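PDB 4RPC: putative alpha/beta hydrolase from Desulfitobacterium hafniense, which is of unconfirmed function but, as a putative alpha/beta hydrolase, probably cleaves ester or related bonds with a serine nucleophile. Local coordinates for residues A[89-94]-A[115-120]. Residues are numbered along the deposited sequence; the frame is centred on the assembly and turned at random.
Sequences VQAIYG and NLLLDG
With CG of Tyr93 anti to the backbone N (chi1 169°) and CG of Asp119 likewise anti to its own N (chi1 -166°), phenol and carboxylate converge near the C-terminal ends of two adjacent parallel strands. The hydroxyl OH of Tyr93 donates a hydrogen bond to OD2 of Asp119 at 2.5 Å, meeting that oxygen on its anti side, 26° out of the carboxylate plane. OD2 lies at the edge of the phenol ring, near its plane, the ring and carboxylate planes being steeply inclined to each other, while CB of Asp119 packs 3.6 Å from CE1 of Tyr93. A phenylalanine at Tyr93 would probably leave OD2 of the buried Asp119 without this donor and the carboxylate freer to turn.

Behind this bond lies a regular parallel ladder. Ile92 N donates to Asn115 O and Leu117 N to Ile92 O, the latter at 2.7 Å; Gly94 N then binds Leu117 O, and Asp119 N closes the run on Gly94 O. At the other end the side chain of Asn115 adds a bond of its own, ND2 donating to Gln90 O at 3.0 Å, with that oxygen almost in the amide plane. The side chains of Tyr93 and Leu117 cross at about a right angle, ring atom CD1 of Tyr93 lying 4.0 Å from CB of Leu117, whereas on the opposite face Ile92 and Leu116 run side by side, CD1 of Ile92 lying 4.1 Å from CD2 of Leu116.

The pair illustrates the right-handed beta-alpha-beta crossover of the alpha/beta hydrolase fold: strands 88-95 and 112-119 are joined through helix 97-108, and Gly94 opens a GxSxG sequence consistent with a nucleophile elbow. Ile92 and Leu116 rest on Ala102 of that helix, Tyr93 and Leu117 face helix 249-259, and strands 23-27 and 204-210 flank the pair in the sheet.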
ATOM      1  N   VAL A  89      -0.595  -7.137 -15.374  1.00 31.42           N
ATOM      2  CA  VAL A  89      -0.859  -5.778 -15.004  1.00 30.21           C
ATOM      3  C   VAL A  89       0.345  -4.904 -15.275  1.00 28.57           C
ATOM      4  O   VAL A  89       1.515  -5.312 -15.066  1.00 28.22           O
ATOM      5  CB  VAL A  89      -1.351  -5.652 -13.533  1.00 29.90           C
ATOM      6  CG1 VAL A  89      -2.449  -6.672 -13.267  1.00 31.67           C
ATOM      7  CG2 VAL A  89      -0.247  -5.822 -12.556  1.00 29.38           C
ATOM      8  N   GLN A  90       0.085  -3.688 -15.712  1.00 26.54           N
ATOM      9  CA  GLN A  90       1.201  -2.852 -16.138  1.00 27.05           C
ATOM     10  C   GLN A  90       1.843  -2.252 -14.936  1.00 24.86           C
ATOM     11  O   GLN A  90       3.057  -2.052 -14.934  1.00 24.08           O
ATOM     12  CB  GLN A  90       0.780  -1.735 -17.090  1.00 31.27           C
ATOM     13  CG  GLN A  90       0.294  -2.140 -18.472  1.00 31.92           C
ATOM     14  CD  GLN A  90       1.227  -3.047 -19.178  1.00 35.52           C
ATOM     15  OE1 GLN A  90       2.425  -2.787 -19.285  1.00 38.54           O
ATOM     16  NE2 GLN A  90       0.695  -4.164 -19.633  1.00 40.19           N
ATOM     17  N   ALA A  91       1.031  -1.963 -13.895  1.00 22.57           N
ATOM     18  CA  ALA A  91       1.551  -1.413 -12.628  1.00 20.25           C
ATOM     19  C   ALA A  91       0.654  -1.721 -11.427  1.00 19.36           C
ATOM     20  O   ALA A  91      -0.557  -1.604 -11.519  1.00 18.35           O
ATOM     21  CB  ALA A  91       1.690   0.095 -12.746  1.00 21.10           C
ATOM     22  N   ILE A  92       1.274  -2.026 -10.305  1.00 18.16           N
ATOM     23  CA  ILE A  92       0.647  -2.016  -9.007  1.00 18.35           C
ATOM     24  C   ILE A  92       1.238  -0.891  -8.149  1.00 19.12           C
ATOM     25  O   ILE A  92       2.474  -0.810  -7.977  1.00 20.08           O
ATOM     26  CB  ILE A  92       0.871  -3.335  -8.265  1.00 18.17           C
ATOM     27  CG1 ILE A  92       0.624  -4.531  -9.193  1.00 18.85           C
ATOM     28  CG2 ILE A  92      -0.088  -3.438  -7.090  1.00 17.98           C
ATOM     29  CD1 ILE A  92       0.782  -5.827  -8.431  1.00 19.52           C
ATOM     30  N   TYR A  93       0.374   0.004  -7.678  1.00 17.68           N
ATOM     31  CA  TYR A  93       0.753   0.955  -6.689  1.00 18.59           C
ATOM     32  C   TYR A  93       0.212   0.406  -5.381  1.00 17.71           C
ATOM     33  O   TYR A  93      -0.929  -0.023  -5.303  1.00 17.50           O
ATOM     34  CB  TYR A  93       0.207   2.349  -7.004  1.00 19.86           C
ATOM     35  CG  TYR A  93       0.368   3.286  -5.849  1.00 20.83           C
ATOM     36  CD1 TYR A  93       1.508   4.037  -5.685  1.00 21.79           C
ATOM     37  CD2 TYR A  93      -0.613   3.353  -4.858  1.00 21.29           C
ATOM     38  CE1 TYR A  93       1.659   4.877  -4.602  1.00 22.07           C
ATOM     39  CE2 TYR A  93      -0.463   4.189  -3.779  1.00 21.70           C
ATOM     40  CZ  TYR A  93       0.684   4.942  -3.650  1.00 22.13           C
ATOM     41  OH  TYR A  93       0.771   5.779  -2.558  1.00 23.25           O
ATOM     42  N   GLY A  94       1.046   0.338  -4.368  1.00 17.17           N
ATOM     43  CA  GLY A  94       0.572  -0.076  -3.090  1.00 17.31           C
ATOM     44  C   GLY A  94       1.122   0.809  -2.034  1.00 18.28           C
ATOM     45  O   GLY A  94       2.316   1.159  -2.050  1.00 18.45           O
ATOM     46  N   ASN A 115       5.468  -3.504 -13.391  1.00 22.58           N
ATOM     47  CA  ASN A 115       6.023  -2.444 -12.573  1.00 21.69           C
ATOM     48  C   ASN A 115       5.404  -2.469 -11.200  1.00 20.53           C
ATOM     49  O   ASN A 115       4.164  -2.585 -11.066  1.00 19.61           O
ATOM     50  CB  ASN A 115       5.701  -1.064 -13.170  1.00 22.40           C
ATOM     51  CG  ASN A 115       6.429  -0.773 -14.495  1.00 24.31           C
ATOM     52  OD1 ASN A 115       7.538  -0.218 -14.496  1.00 26.18           O
ATOM     53  ND2 ASN A 115       5.768  -1.051 -15.605  1.00 24.28           N
ATOM     54  N   LEU A 116       6.217  -2.256 -10.179  1.00 21.38           N
ATOM     55  CA  LEU A 116       5.727  -2.139  -8.816  1.00 19.57           C
ATOM     56  C   LEU A 116       6.051  -0.744  -8.413  1.00 20.43           C
ATOM     57  O   LEU A 116       7.182  -0.306  -8.640  1.00 21.19           O
ATOM     58  CB  LEU A 116       6.426  -3.099  -7.886  1.00 20.19           C
ATOM     59  CG  LEU A 116       6.082  -4.549  -7.992  1.00 20.61           C
ATOM     60  CD1 LEU A 116       6.995  -5.311  -7.070  1.00 22.22           C
ATOM     61  CD2 LEU A 116       4.657  -4.788  -7.618  1.00 20.91           C
ATOM     62  N   LEU A 117       5.054  -0.018  -7.872  1.00 19.52           N
ATOM     63  CA  LEU A 117       5.312   1.273  -7.243  1.00 20.59           C
ATOM     64  C   LEU A 117       5.013   1.126  -5.781  1.00 18.92           C
ATOM     65  O   LEU A 117       3.832   0.920  -5.395  1.00 18.08           O
ATOM     66  CB  LEU A 117       4.416   2.349  -7.803  1.00 22.40           C
ATOM     67  CG  LEU A 117       4.781   2.965  -9.142  1.00 24.78           C
ATOM     68  CD1 LEU A 117       4.629   1.971 -10.252  1.00 24.71           C
ATOM     69  CD2 LEU A 117       3.998   4.249  -9.405  1.00 26.92           C
ATOM     70  N   LEU A 118       6.029   1.256  -4.969  1.00 18.47           N
ATOM     71  CA  LEU A 118       5.899   0.914  -3.587  1.00 18.55           C
ATOM     72  C   LEU A 118       6.073   2.127  -2.756  1.00 20.67           C
ATOM     73  O   LEU A 118       7.146   2.730  -2.765  1.00 20.20           O
ATOM     74  CB  LEU A 118       6.924  -0.163  -3.228  1.00 18.45           C
ATOM     75  CG  LEU A 118       6.919  -1.376  -4.122  1.00 17.72           C
ATOM     76  CD1 LEU A 118       8.086  -2.318  -3.805  1.00 18.68           C
ATOM     77  CD2 LEU A 118       5.580  -2.121  -4.001  1.00 17.13           C
ATOM     78  N   ASP A 119       5.008   2.505  -2.044  1.00 21.84           N
ATOM     79  CA  ASP A 119       5.001   3.736  -1.272  1.00 25.47           C
ATOM     80  C   ASP A 119       4.905   3.334   0.191  1.00 26.54           C
ATOM     81  O   ASP A 119       3.889   2.785   0.585  1.00 26.14           O
ATOM     82  CB  ASP A 119       3.784   4.595  -1.748  1.00 28.85           C
ATOM     83  CG  ASP A 119       3.801   6.103  -1.289  1.00 33.88           C
ATOM     84  OD1 ASP A 119       4.635   6.516  -0.423  1.00 38.51           O
ATOM     85  OD2 ASP A 119       2.929   6.897  -1.808  1.00 33.85           O
ATOM     86  N   GLY A 120       5.944   3.600   1.002  1.00 27.28           N
ATOM     87  CA  GLY A 120       5.915   3.336   2.443  1.00 27.46           C
ATOM     88  C   GLY A 120       5.753   1.889   2.875  1.00 27.75           C
ATOM     89  O   GLY A 120       5.112   1.578   3.899  1.00 27.75           O
TER